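Local coordinates for protein fumarylacetoacetate hydrolase (Burkholderia xenovorans, PDB 5TI1) that probably hydrolyses fumarylacetoacetate to fumarate and acetoacetate, the last step of phenylalanine and tyrosine breakdown, with a bound magnesium ion, at residues L19-K24 with E426-G431; L42-F47 with R55-A60; V301-Q306 with L314-E319; T342-K347 with E383-S388. All blocks are in the same frame, centred on the assembly; numbering follows the deposited sequence.

Contact 1 (L19-K24 with E426-G431)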
loop_
_atom_site.group_PDB
_atom_site.type_symbol
_atom_site.label_atom_id
_atom_site.label_comp_id
_atom_site.label_asym_id
_atom_site.label_seq_id
_atom_site.Cartn_x
_atom_site.Cartn_y
_atom_site.Cartn_z
ATOM N N LEU B 19 34.443 -6.988 3.287
ATOM C CA LEU B 19 34.305 -5.829 4.158
ATOM C C LEU B 19 35.641 -5.190 4.499
ATOM O O LEU B 19 35.666 -4.147 5.158
ATOM C CB LEU B 19 33.585 -6.233 5.447
ATOM C CG LEU B 19 32.221 -6.892 5.255
ATOM C CD1 LEU B 19 31.646 -7.330 6.580
ATOM C CD2 LEU B 19 31.287 -5.904 4.541
ATOM N N ASP B 20 36.735 -5.796 4.075
ATOM C CA ASP B 20 38.088 -5.383 4.427
ATOM C C ASP B 20 38.413 -4.006 3.855
ATOM O O ASP B 20 38.542 -3.873 2.631
ATOM C CB ASP B 20 39.075 -6.436 3.912
ATOM C CG ASP B 20 40.529 -6.076 4.188
ATOM O OD1 ASP B 20 40.802 -5.075 4.887
ATOM O OD2 ASP B 20 41.411 -6.809 3.696
ATOM N N PRO B 21 38.578 -2.974 4.689
ATOM C CA PRO B 21 38.935 -1.642 4.185
ATOM C C PRO B 21 40.177 -1.585 3.304
ATOM O O PRO B 21 40.321 -0.648 2.514
ATOM C CB PRO B 21 39.151 -0.842 5.475
ATOM C CG PRO B 21 38.249 -1.485 6.451
ATOM C CD PRO B 21 38.320 -2.954 6.139
ATOM N N SER B 22 41.083 -2.555 3.424
ATOM C CA SER B 22 42.315 -2.501 2.642
ATOM C C SER B 22 42.105 -2.910 1.188
ATOM O O SER B 22 42.944 -2.587 0.339
ATOM C CB SER B 22 43.397 -3.382 3.285
ATOM O OG SER B 22 43.101 -4.762 3.148
ATOM N N ARG B 23 41.008 -3.594 0.876
ATOM C CA ARG B 23 40.778 -4.037 -0.491
ATOM C C ARG B 23 40.505 -2.846 -1.405
ATOM O O ARG B 23 39.915 -1.843 -0.998
ATOM C CB ARG B 23 39.610 -5.019 -0.536
ATOM C CG ARG B 23 39.374 -5.642 -1.897
ATOM C CD ARG B 23 38.250 -6.654 -1.823
ATOM N NE ARG B 23 38.506 -7.649 -0.785
ATOM C CZ ARG B 23 39.130 -8.803 -0.992
ATOM N NH1 ARG B 23 39.569 -9.112 -2.204
ATOM N NH2 ARG B 23 39.315 -9.649 0.016
ATOM N N LYS B 24 40.967 -2.959 -2.650
ATOM C CA LYS B 24 40.767 -1.935 -3.662
ATOM C C LYS B 24 40.437 -2.618 -4.982
ATOM O O LYS B 24 40.651 -3.821 -5.155
ATOM C CB LYS B 24 42.005 -1.029 -3.815
ATOM C CG LYS B 24 42.419 -0.312 -2.540
ATOM C CD LYS B 24 41.376 0.698 -2.089
ATOM C CE LYS B 24 41.597 1.101 -0.636
ATOM N NZ LYS B 24 40.532 2.002 -0.106
ATOM N N GLU B 426 37.723 4.309 7.398
ATOM C CA GLU B 426 39.099 4.809 7.381
ATOM C C GLU B 426 39.610 4.767 5.944
ATOM O O GLU B 426 39.933 3.701 5.415
ATOM C CB GLU B 426 39.982 3.993 8.320
ATOM C CG GLU B 426 41.362 4.598 8.566
ATOM C CD GLU B 426 41.302 6.015 9.135
ATOM O OE1 GLU B 426 41.710 6.966 8.429
ATOM O OE2 GLU B 426 40.846 6.180 10.286
ATOM N N GLY B 427 39.659 5.931 5.299
ATOM C CA GLY B 427 40.122 6.034 3.931
ATOM C C GLY B 427 39.127 5.646 2.855
ATOM O O GLY B 427 39.495 5.628 1.675
ATOM N N TYR B 428 37.883 5.330 3.206
ATOM C CA TYR B 428 36.904 4.970 2.192
ATOM C C TYR B 428 35.511 5.260 2.723
ATOM O O TYR B 428 35.322 5.582 3.898
ATOM C CB TYR B 428 37.025 3.501 1.778
ATOM C CG TYR B 428 36.476 2.532 2.810
ATOM C CD1 TYR B 428 37.111 2.365 4.032
ATOM C CD2 TYR B 428 35.329 1.787 2.559
ATOM C CE1 TYR B 428 36.625 1.492 4.980
ATOM C CE2 TYR B 428 34.832 0.898 3.508
ATOM C CZ TYR B 428 35.492 0.751 4.720
ATOM O OH TYR B 428 35.023 -0.123 5.685
ATOM N N ARG B 429 34.532 5.134 1.829
ATOM C CA ARG B 429 33.133 5.331 2.159
ATOM C C ARG B 429 32.296 4.193 1.594
ATOM O O ARG B 429 32.674 3.520 0.632
ATOM C CB ARG B 429 32.603 6.670 1.615
ATOM C CG ARG B 429 33.251 7.895 2.225
ATOM C CD ARG B 429 32.593 9.167 1.726
ATOM N NE ARG B 429 33.126 10.344 2.405
ATOM C CZ ARG B 429 32.742 11.588 2.141
ATOM N NH1 ARG B 429 31.823 11.810 1.215
ATOM N NH2 ARG B 429 33.267 12.608 2.804
ATOM N N VAL B 430 31.150 3.986 2.225
ATOM C CA VAL B 430 30.093 3.112 1.735
ATOM C C VAL B 430 28.874 4.016 1.649
ATOM O O VAL B 430 28.266 4.343 2.673
ATOM C CB VAL B 430 29.861 1.908 2.658
ATOM C CG1 VAL B 430 28.614 1.120 2.263
ATOM C CG2 VAL B 430 31.080 1.015 2.638
ATOM N N GLY B 431 28.549 4.477 0.436
ATOM C CA GLY B 431 27.616 5.564 0.247
ATOM C C GLY B 431 26.370 5.175 -0.537
ATOM O O GLY B 431 26.262 4.075 -1.091
HETATM O O HOH W 1 33.768 -2.022 4.744
#

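Contact 2 (L42-F47 with R55-A60)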
loop_
_atom_site.group_PDB
_atom_site.type_symbol
_atom_site.label_atom_id
_atom_site.label_comp_id
_atom_site.label_asym_id
_atom_site.label_seq_id
_atom_site.Cartn_x
_atom_site.Cartn_y
_atom_site.Cartn_z
ATOM N N LEU B 42 29.233 -2.195 -3.284
ATOM C CA LEU B 42 28.560 -3.120 -4.189
ATOM C C LEU B 42 27.043 -3.068 -3.989
ATOM O O LEU B 42 26.423 -4.077 -3.612
ATOM C CB LEU B 42 29.098 -4.540 -3.987
ATOM C CG LEU B 42 30.627 -4.629 -4.011
ATOM C CD1 LEU B 42 31.108 -6.062 -3.792
ATOM C CD2 LEU B 42 31.175 -4.058 -5.312
ATOM N N PRO B 43 26.410 -1.924 -4.232
ATOM C CA PRO B 43 24.955 -1.845 -4.100
ATOM C C PRO B 43 24.265 -2.327 -5.368
ATOM O O PRO B 43 24.854 -2.363 -6.449
ATOM C CB PRO B 43 24.708 -0.352 -3.879
ATOM C CG PRO B 43 25.788 0.302 -4.728
ATOM C CD PRO B 43 26.992 -0.638 -4.674
ATOM N N PHE B 44 22.986 -2.680 -5.221
ATOM C CA PHE B 44 22.183 -3.220 -6.312
ATOM C C PHE B 44 21.185 -2.192 -6.828
ATOM O O PHE B 44 20.589 -1.443 -6.047
ATOM C CB PHE B 44 21.423 -4.477 -5.875
ATOM C CG PHE B 44 22.307 -5.658 -5.625
ATOM C CD1 PHE B 44 22.606 -6.542 -6.646
ATOM C CD2 PHE B 44 22.836 -5.882 -4.372
ATOM C CE1 PHE B 44 23.427 -7.637 -6.418
ATOM C CE2 PHE B 44 23.656 -6.977 -4.131
ATOM C CZ PHE B 44 23.951 -7.853 -5.157
ATOM N N GLY B 45 20.992 -2.187 -8.148
ATOM C CA GLY B 45 20.028 -1.322 -8.797
ATOM C C GLY B 45 19.529 -1.942 -10.086
ATOM O O GLY B 45 19.910 -3.053 -10.460
ATOM N N ILE B 46 18.668 -1.196 -10.774
ATOM C CA ILE B 46 18.092 -1.594 -12.054
ATOM C C ILE B 46 18.425 -0.505 -13.056
ATOM O O ILE B 46 18.073 0.666 -12.849
ATOM C CB ILE B 46 16.570 -1.809 -11.954
ATOM C CG1 ILE B 46 16.249 -2.991 -11.023
ATOM C CG2 ILE B 46 15.958 -2.033 -13.326
ATOM C CD1 ILE B 46 16.707 -4.332 -11.543
ATOM N N PHE B 47 19.096 -0.879 -14.145
ATOM C CA PHE B 47 19.547 0.120 -15.100
ATOM C C PHE B 47 19.303 -0.351 -16.524
ATOM O O PHE B 47 19.049 -1.529 -16.800
ATOM C CB PHE B 47 21.039 0.451 -14.929
ATOM C CG PHE B 47 21.948 -0.566 -15.540
ATOM C CD1 PHE B 47 22.177 -1.774 -14.905
ATOM C CD2 PHE B 47 22.566 -0.325 -16.756
ATOM C CE1 PHE B 47 23.003 -2.718 -15.468
ATOM C CE2 PHE B 47 23.401 -1.267 -17.318
ATOM C CZ PHE B 47 23.615 -2.466 -16.676
ATOM N N ARG B 55 15.893 -3.219 -19.155
ATOM C CA ARG B 55 16.272 -3.017 -17.769
ATOM C C ARG B 55 16.853 -4.310 -17.214
ATOM O O ARG B 55 16.392 -5.407 -17.539
ATOM C CB ARG B 55 15.080 -2.541 -16.943
ATOM C CG ARG B 55 14.624 -1.157 -17.353
ATOM C CD ARG B 55 13.443 -0.671 -16.536
ATOM N NE ARG B 55 12.872 0.537 -17.127
ATOM C CZ ARG B 55 11.984 1.318 -16.522
ATOM N NH1 ARG B 55 11.570 1.026 -15.296
ATOM N NH2 ARG B 55 11.519 2.396 -17.149
ATOM N N ARG B 56 17.906 -4.174 -16.417
ATOM C CA ARG B 56 18.627 -5.325 -15.916
ATOM C C ARG B 56 19.316 -4.929 -14.619
ATOM O O ARG B 56 19.422 -3.745 -14.282
ATOM C CB ARG B 56 19.619 -5.851 -16.963
ATOM C CG ARG B 56 20.618 -4.838 -17.458
ATOM C CD ARG B 56 21.032 -5.183 -18.878
ATOM N NE ARG B 56 22.113 -4.339 -19.386
ATOM C CZ ARG B 56 21.917 -3.201 -20.040
ATOM N NH1 ARG B 56 20.677 -2.763 -20.255
ATOM N NH2 ARG B 56 22.953 -2.501 -20.473
ATOM N N VAL B 57 19.785 -5.939 -13.888
ATOM C CA VAL B 57 20.364 -5.700 -12.574
ATOM C C VAL B 57 21.788 -5.187 -12.730
ATOM O O VAL B 57 22.587 -5.747 -13.491
ATOM C CB VAL B 57 20.329 -6.978 -11.725
ATOM C CG1 VAL B 57 21.013 -6.717 -10.412
ATOM C CG2 VAL B 57 18.885 -7.414 -11.511
ATOM N N GLY B 58 22.114 -4.125 -11.994
ATOM C CA GLY B 58 23.447 -3.577 -12.012
ATOM C C GLY B 58 23.987 -3.408 -10.607
ATOM O O GLY B 58 23.243 -3.320 -9.630
ATOM N N VAL B 59 25.311 -3.373 -10.523
ATOM C CA VAL B 59 26.009 -3.090 -9.278
ATOM C C VAL B 59 26.942 -1.914 -9.525
ATOM O O VAL B 59 27.763 -1.949 -10.449
ATOM C CB VAL B 59 26.779 -4.324 -8.762
ATOM C CG1 VAL B 59 27.659 -3.951 -7.583
ATOM C CG2 VAL B 59 25.805 -5.414 -8.357
ATOM N N ALA B 60 26.810 -0.873 -8.706
ATOM C CA ALA B 60 27.659 0.303 -8.856
ATOM C C ALA B 60 29.071 0.013 -8.366
ATOM O O ALA B 60 29.274 -0.618 -7.321
ATOM C CB ALA B 60 27.084 1.489 -8.087
HETATM O O HOH W 2 30.181 -0.185 -5.113
#

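Contact 3 (V301-Q306 with L314-E319)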
loop_
_atom_site.group_PDB
_atom_site.type_symbol
_atom_site.label_atom_id
_atom_site.label_comp_id
_atom_site.label_asym_id
_atom_site.label_seq_id
_atom_site.Cartn_x
_atom_site.Cartn_y
_atom_site.Cartn_z
ATOM N N VAL B 301 26.435 0.332 15.053
ATOM C CA VAL B 301 26.802 1.050 16.267
ATOM C C VAL B 301 25.661 0.943 17.269
ATOM O O VAL B 301 24.554 0.492 16.953
ATOM C CB VAL B 301 27.131 2.539 16.009
ATOM C CG1 VAL B 301 28.419 2.687 15.208
ATOM C CG2 VAL B 301 25.964 3.226 15.311
ATOM N N ALA B 302 25.947 1.378 18.493
ATOM C CA ALA B 302 24.974 1.311 19.574
ATOM C C ALA B 302 23.864 2.339 19.377
ATOM O O ALA B 302 24.124 3.535 19.205
ATOM C CB ALA B 302 25.666 1.533 20.914
ATOM N N GLN B 303 22.622 1.860 19.414
ATOM C CA GLN B 303 21.444 2.702 19.304
ATOM C C GLN B 303 21.242 3.517 20.584
ATOM O O GLN B 303 21.807 3.197 21.628
ATOM C CB GLN B 303 20.210 1.835 19.016
ATOM C CG GLN B 303 19.847 0.821 20.128
ATOM C CD GLN B 303 20.643 -0.480 20.061
ATOM O OE1 GLN B 303 21.565 -0.622 19.261
ATOM N NE2 GLN B 303 20.274 -1.441 20.902
ATOM N N PRO B 304 20.439 4.582 20.527
ATOM C CA PRO B 304 20.176 5.371 21.737
ATOM C C PRO B 304 19.538 4.545 22.844
ATOM O O PRO B 304 18.840 3.558 22.599
ATOM C CB PRO B 304 19.215 6.460 21.249
ATOM C CG PRO B 304 19.545 6.625 19.799
ATOM C CD PRO B 304 19.910 5.236 19.314
ATOM N N ALA B 305 19.771 4.984 24.077
ATOM C CA ALA B 305 19.160 4.358 25.236
ATOM C C ALA B 305 17.669 4.674 25.288
ATOM O O ALA B 305 17.255 5.820 25.102
ATOM C CB ALA B 305 19.854 4.834 26.512
ATOM N N GLN B 306 16.860 3.649 25.549
ATOM C CA GLN B 306 15.409 3.787 25.586
ATOM C C GLN B 306 14.923 3.845 27.031
ATOM O O GLN B 306 15.338 3.036 27.870
ATOM C CB GLN B 306 14.728 2.636 24.831
ATOM C CG GLN B 306 15.098 2.575 23.348
ATOM C CD GLN B 306 14.224 1.624 22.545
ATOM O OE1 GLN B 306 14.051 0.459 22.907
ATOM N NE2 GLN B 306 13.661 2.124 21.451
ATOM N N LEU B 314 9.553 -5.900 21.976
ATOM C CA LEU B 314 10.347 -4.888 21.284
ATOM C C LEU B 314 11.810 -4.848 21.719
ATOM O O LEU B 314 12.571 -4.013 21.211
ATOM C CB LEU B 314 9.722 -3.501 21.481
ATOM C CG LEU B 314 8.420 -3.249 20.723
ATOM C CD1 LEU B 314 7.684 -2.064 21.310
ATOM C CD2 LEU B 314 8.710 -3.024 19.255
ATOM N N ARG B 315 12.231 -5.720 22.631
ATOM C CA ARG B 315 13.577 -5.655 23.188
ATOM C C ARG B 315 14.563 -6.431 22.323
ATOM O O ARG B 315 14.217 -7.458 21.740
ATOM C CB ARG B 315 13.591 -6.206 24.617
ATOM C CG ARG B 315 12.681 -5.461 25.570
ATOM C CD ARG B 315 12.740 -6.047 26.965
ATOM N NE ARG B 315 11.637 -5.553 27.782
ATOM C CZ ARG B 315 11.294 -6.049 28.966
ATOM N NH1 ARG B 315 11.969 -7.066 29.489
ATOM N NH2 ARG B 315 10.270 -5.526 29.628
ATOM N N HIS B 316 15.793 -5.924 22.228
ATOM C CA HIS B 316 16.864 -6.682 21.595
ATOM C C HIS B 316 18.202 -6.311 22.223
ATOM O O HIS B 316 18.477 -5.134 22.478
ATOM C CB HIS B 316 16.917 -6.484 20.065
ATOM C CG HIS B 316 16.973 -5.051 19.610
ATOM N ND1 HIS B 316 17.394 -4.016 20.416
ATOM C CD2 HIS B 316 16.657 -4.489 18.418
ATOM C CE1 HIS B 316 17.332 -2.880 19.745
ATOM N NE2 HIS B 316 16.890 -3.138 18.526
ATOM N N ASP B 317 19.016 -7.332 22.482
ATOM C CA ASP B 317 20.385 -7.167 22.935
ATOM C C ASP B 317 21.292 -6.763 21.776
ATOM O O ASP B 317 20.959 -6.932 20.596
ATOM C CB ASP B 317 20.910 -8.463 23.557
ATOM C CG ASP B 317 20.083 -8.921 24.733
ATOM O OD1 ASP B 317 19.741 -8.071 25.581
ATOM O OD2 ASP B 317 19.772 -10.131 24.805
ATOM N N GLY B 318 22.461 -6.245 22.130
ATOM C CA GLY B 318 23.454 -5.890 21.150
ATOM C C GLY B 318 23.164 -4.558 20.480
ATOM O O GLY B 318 22.293 -3.783 20.889
ATOM N N GLU B 319 23.926 -4.301 19.423
ATOM C CA GLU B 319 23.890 -3.031 18.713
ATOM C C GLU B 319 23.061 -3.161 17.438
ATOM O O GLU B 319 23.254 -4.093 16.650
ATOM C CB GLU B 319 25.305 -2.559 18.379
ATOM C CG GLU B 319 26.168 -2.291 19.595
ATOM C CD GLU B 319 27.600 -1.960 19.223
ATOM O OE1 GLU B 319 27.941 -2.047 18.023
ATOM O OE2 GLU B 319 28.384 -1.617 20.132
#

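Contact 4 (T342-K347 with E383-S388)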
loop_
_atom_site.group_PDB
_atom_site.type_symbol
_atom_site.label_atom_id
_atom_site.label_comp_id
_atom_site.label_asym_id
_atom_site.label_seq_id
_atom_site.Cartn_x
_atom_site.Cartn_y
_atom_site.Cartn_z
ATOM N N THR B 342 20.976 20.817 5.939
ATOM C CA THR B 342 21.084 20.048 7.169
ATOM C C THR B 342 22.131 18.956 6.993
ATOM O O THR B 342 22.424 18.536 5.870
ATOM C CB THR B 342 19.729 19.458 7.580
ATOM O OG1 THR B 342 19.823 18.934 8.909
ATOM C CG2 THR B 342 19.279 18.366 6.606
ATOM N N ARG B 343 22.717 18.538 8.119
ATOM C CA ARG B 343 23.630 17.400 8.183
ATOM C C ARG B 343 23.295 16.626 9.450
ATOM O O ARG B 343 23.302 17.209 10.535
ATOM C CB ARG B 343 25.099 17.846 8.215
ATOM C CG ARG B 343 25.569 18.698 7.034
ATOM C CD ARG B 343 26.967 19.294 7.309
ATOM N NE ARG B 343 27.510 19.992 6.143
ATOM C CZ ARG B 343 27.201 21.242 5.795
ATOM N NH1 ARG B 343 26.339 21.947 6.520
ATOM N NH2 ARG B 343 27.743 21.789 4.711
ATOM N N THR B 344 22.984 15.340 9.326
ATOM C CA THR B 344 22.645 14.549 10.509
ATOM C C THR B 344 23.158 13.122 10.315
ATOM O O THR B 344 24.040 12.873 9.488
ATOM C CB THR B 344 21.132 14.607 10.786
ATOM O OG1 THR B 344 20.854 13.979 12.044
ATOM C CG2 THR B 344 20.355 13.891 9.696
ATOM N N ASN B 345 22.614 12.184 11.096
ATOM C CA ASN B 345 23.057 10.798 11.075
ATOM C C ASN B 345 21.887 9.889 11.423
ATOM O O ASN B 345 21.099 10.196 12.320
ATOM C CB ASN B 345 24.215 10.556 12.063
ATOM C CG ASN B 345 24.984 9.276 11.758
ATOM O OD1 ASN B 345 24.448 8.170 11.871
ATOM N ND2 ASN B 345 26.243 9.426 11.348
ATOM N N PHE B 346 21.788 8.769 10.706
ATOM C CA PHE B 346 20.763 7.769 10.982
ATOM C C PHE B 346 20.927 7.136 12.371
ATOM O O PHE B 346 19.951 6.630 12.934
ATOM C CB PHE B 346 20.816 6.718 9.867
ATOM C CG PHE B 346 19.788 5.621 9.985
ATOM C CD1 PHE B 346 18.437 5.899 9.889
ATOM C CD2 PHE B 346 20.187 4.299 10.141
ATOM C CE1 PHE B 346 17.488 4.868 9.968
ATOM C CE2 PHE B 346 19.248 3.270 10.221
ATOM C CZ PHE B 346 17.900 3.552 10.129
ATOM N N LYS B 347 22.121 7.198 12.962
ATOM C CA LYS B 347 22.341 6.539 14.248
ATOM C C LYS B 347 21.517 7.136 15.383
ATOM O O LYS B 347 21.414 6.499 16.433
ATOM C CB LYS B 347 23.825 6.584 14.626
ATOM C CG LYS B 347 24.336 7.945 15.048
ATOM C CD LYS B 347 25.849 7.916 15.176
ATOM C CE LYS B 347 26.415 9.284 15.529
ATOM N NZ LYS B 347 27.824 9.183 15.985
ATOM N N GLU B 383 20.755 22.144 15.932
ATOM C CA GLU B 383 19.791 22.878 15.125
ATOM C C GLU B 383 20.097 22.792 13.633
ATOM O O GLU B 383 19.214 23.077 12.819
ATOM C CB GLU B 383 19.741 24.342 15.578
ATOM N N ASP B 384 21.316 22.403 13.255
ATOM C CA ASP B 384 21.690 22.241 11.854
ATOM C C ASP B 384 21.555 20.791 11.385
ATOM O O ASP B 384 22.092 20.431 10.332
ATOM C CB ASP B 384 23.118 22.766 11.617
ATOM C CG ASP B 384 24.175 22.048 12.467
ATOM O OD1 ASP B 384 23.823 21.149 13.255
ATOM O OD2 ASP B 384 25.375 22.386 12.348
ATOM N N SER B 385 20.834 19.959 12.144
ATOM C CA SER B 385 20.735 18.533 11.861
ATOM C C SER B 385 19.294 18.037 11.791
ATOM O O SER B 385 19.071 16.819 11.803
ATOM C CB SER B 385 21.502 17.725 12.917
ATOM O OG SER B 385 20.835 17.771 14.160
ATOM N N PHE B 386 18.312 18.932 11.725
ATOM C CA PHE B 386 16.923 18.503 11.645
ATOM C C PHE B 386 16.591 18.065 10.225
ATOM O O PHE B 386 17.167 18.554 9.247
ATOM C CB PHE B 386 15.979 19.623 12.079
ATOM C CG PHE B 386 16.251 20.152 13.458
ATOM C CD1 PHE B 386 16.899 19.372 14.404
ATOM C CD2 PHE B 386 15.858 21.432 13.811
ATOM C CE1 PHE B 386 17.159 19.861 15.675
ATOM C CE2 PHE B 386 16.117 21.927 15.086
ATOM C CZ PHE B 386 16.765 21.138 16.017
ATOM N N GLY B 387 15.650 17.136 10.113
ATOM C CA GLY B 387 15.339 16.509 8.846
ATOM C C GLY B 387 14.201 17.113 8.056
ATOM O O GLY B 387 13.729 16.473 7.108
ATOM N N SER B 388 13.749 18.320 8.395
ATOM C CA SER B 388 12.684 18.960 7.641
ATOM C C SER B 388 12.826 20.471 7.737
ATOM O O SER B 388 13.310 20.994 8.739
ATOM C CB SER B 388 11.301 18.538 8.154
ATOM O OG SER B 388 11.071 19.049 9.456
HETATM O O HOH W 3 25.225 18.758 12.034
HETATM O O HOH W 4 24.419 21.818 8.728
#

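Contact 1 (L19-K24 with E426-G431)
Pro21 rests its ring against the phenol of Tyr428, and this pair makes up the tight part of the contact. Pro21 CB lies 3.5 Å from Tyr428 CE1 and Pro21 CG 3.6 Å from Tyr428 OH; the two side chains are set at a slant to each other. Tyr428 has CG between its backbone N and carbonyl carbon (chi1 75°), a torsion that swings the ring out of the chain toward Pro21. Beyond the ring, the hydroxyl does not reach the facing backbone directly. A water lies between, donating to Leu19 O at 2.9 Å; its separation from Tyr428 OH, 2.5 Å, is unusually short. The contact joins the N-terminal loop that follows helix 13-17 to the turn leading into strand 429-440 of the C-terminal domain, and Phe299 and Gln40 also pack on Tyr428. Pro21 itself sits in a type I turn from Asp20 to Arg23, closed by Arg23 N to Asp20 O at 3.0 Å. The same aspartate forms an Asx turn: Ser22 N approaches Asp20 OD1 from above the carboxylate plane at 2.9 Å, and Ser22 OG donates to OD2. The other side is loose. Lys24 bends at chi2 (-66°) to bring its amine toward the exposed turn, yet Lys24 NZ stays 4.2 Å from Gly427 O and no hydrogen bond spans the two segments.

Contact 2 (L42-F47 with R55-A60)
Phe47 and Arg56 both place CG between backbone N and carbonyl carbon (chi1 79° and 56°); their strand pairing already sends both side chains out from the same face of the sheet, and these torsions turn them against each other. They close one end of an antiparallel beta hairpin, strands 44-49 and 56-61, within the five-stranded sheet of the N-terminal domain. Phe47 with Arg56 and Gly45 with Gly58 are hydrogen-bonded pairs: Phe47 N to Arg56 O is nearly straight at 2.9 Å, and Gly58 N reaches Gly45 O at the same length. Past them the pairing weakens to Ala60 N and Pro43 O at 3.3 Å.

On the face of Phe44, Ile46, Val57 and Val59 the contact is apolar. Phe44 lies side by side with Val59, Phe44 CE1 being 3.8 Å from Val59 CG2, while Val57 CG1 comes to the edge of the phenyl ring; Leu68 and Leu94 pack on the same side. On the other face the absence of a side chain on Gly58 leaves room for the Phe47 ring, with Phe47 CE1 3.6 Å from Gly58 CA. The Arg56 guanidinium is held by Asp67, Asp49 and the carbonyls of Thr54 and Asn52, which fix its rotation. Its plane stands 51° from the Phe47 ring, and Phe47 CE2 sits over one guanidinium face, 3.4 Å from Arg56 NH2.

Contact 3 (V301-Q306 with L314-E319)
Ala302 and Glu319 bring the two backbones to within 4.6 Å, CA to CA, and from there the chains diverge, neither segment forming a regular helix or a continuous strand. They are the two ends of the surface excursion that links the antiparallel strands 300-301 and 321-331, and Val301 pairs through its backbone with Ala321 at its base. Gly318 turns the returning chain with a positive phi of 79°, and its carbonyl receives the one hydrogen bond across the segments.

The donor is Gln303. Its chain bends at chi2 (-83°), carrying the amide across the gap so that Gln303 NE2 meets Gly318 O at 3.1 Å, in the carbonyl plane and close to the amide plane as well. The other end of this amide is used too, OE1 accepting from His320 N, so both amide ends tie the loop to the returning chain. His316 approaches from the opposite direction, bonded to Thr352 through NE2; His316 CE1 lies 3.5 Å from Gln303 NE2, with ring and amide planes 70° apart. Glu319 runs its extended chain alongside the backbone of Val301 and Ala302, Glu319 CB 3.5 Å from Val301 O and Glu319 CG 3.8 Å from Ala302 CA.

Contact 4 (T342-K347 with E383-S388)
The end of strand 339-345 meets the loop that leads into helix 389-392, and Thr342, Arg343 and Thr344 provide its side of the contact. The backbone bond is well formed: Arg343 N donates to Asp384 O at 3.0 Å and 165°, in the carbonyl plane. Thr342 holds OG1 anti to the backbone N (chi1 -169°), which puts the hydroxyl among the loop carbonyls, Thr342 OG1 being 2.7 Å from Phe386 O and 3.1 Å from Asp384 O. Thr344, two residues on and facing the same way, sets its CB 3.2 Å from Ser385 O, while Ser385 CB comes as close as 3.0 Å to Arg343 O. The hydroxyl of Ser385 turns back to its own loop and bonds to Thr382 O.

On the outer side, waters complete the contact. One joins Arg343 O and Asp384 OD1, the second bond being weak; another accepts from Arg343 NH1 at 2.9 Å, at the guanidinium edge, and donates to Asp384 O. Arg343 NH1 and Asp384 OD2 stay 5.9 Å apart, too far for a direct ion pair.

Beyond the strand end, Asn345 OD1 takes Lys347 N on a lone pair, an Asx turn, and its ND2 bonds to Asp323. The ring of Phe386 lies about 7 Å, side chain to side chain, from His160, the predicted proton acceptor, and from Thr377, predicted to bind substrate. Asp384 O, gripped by the Arg343 N-H and a water with Thr342 OG1 nearby, thus probably helps to hold this loop in place beside the presumed active site.

Contact 1 closes the longest of the four loops, with 401 residues between its segments, and the other three lie nested inside it in series: contact 2, then 3, then 4. Contact 2 belongs to the N-terminal domain, contacts 3 and 4 to the C-terminal one; contact 1 ties the N-terminal loop to strand 429-440 of the latter. Contacts 2 and 4 lie on opposite sides of the chain's centre, their centres about 29 Å apart. Contacts 1 and 4 reach the same mixed sheet, about 24 Å apart between centres. Pro304 CD, 3.5 Å from Lys347 O, joins the loop between strands 300-301 and 321-331 to the turn following strand 339-345; the loop carrying Phe386 lies near the presumed active site.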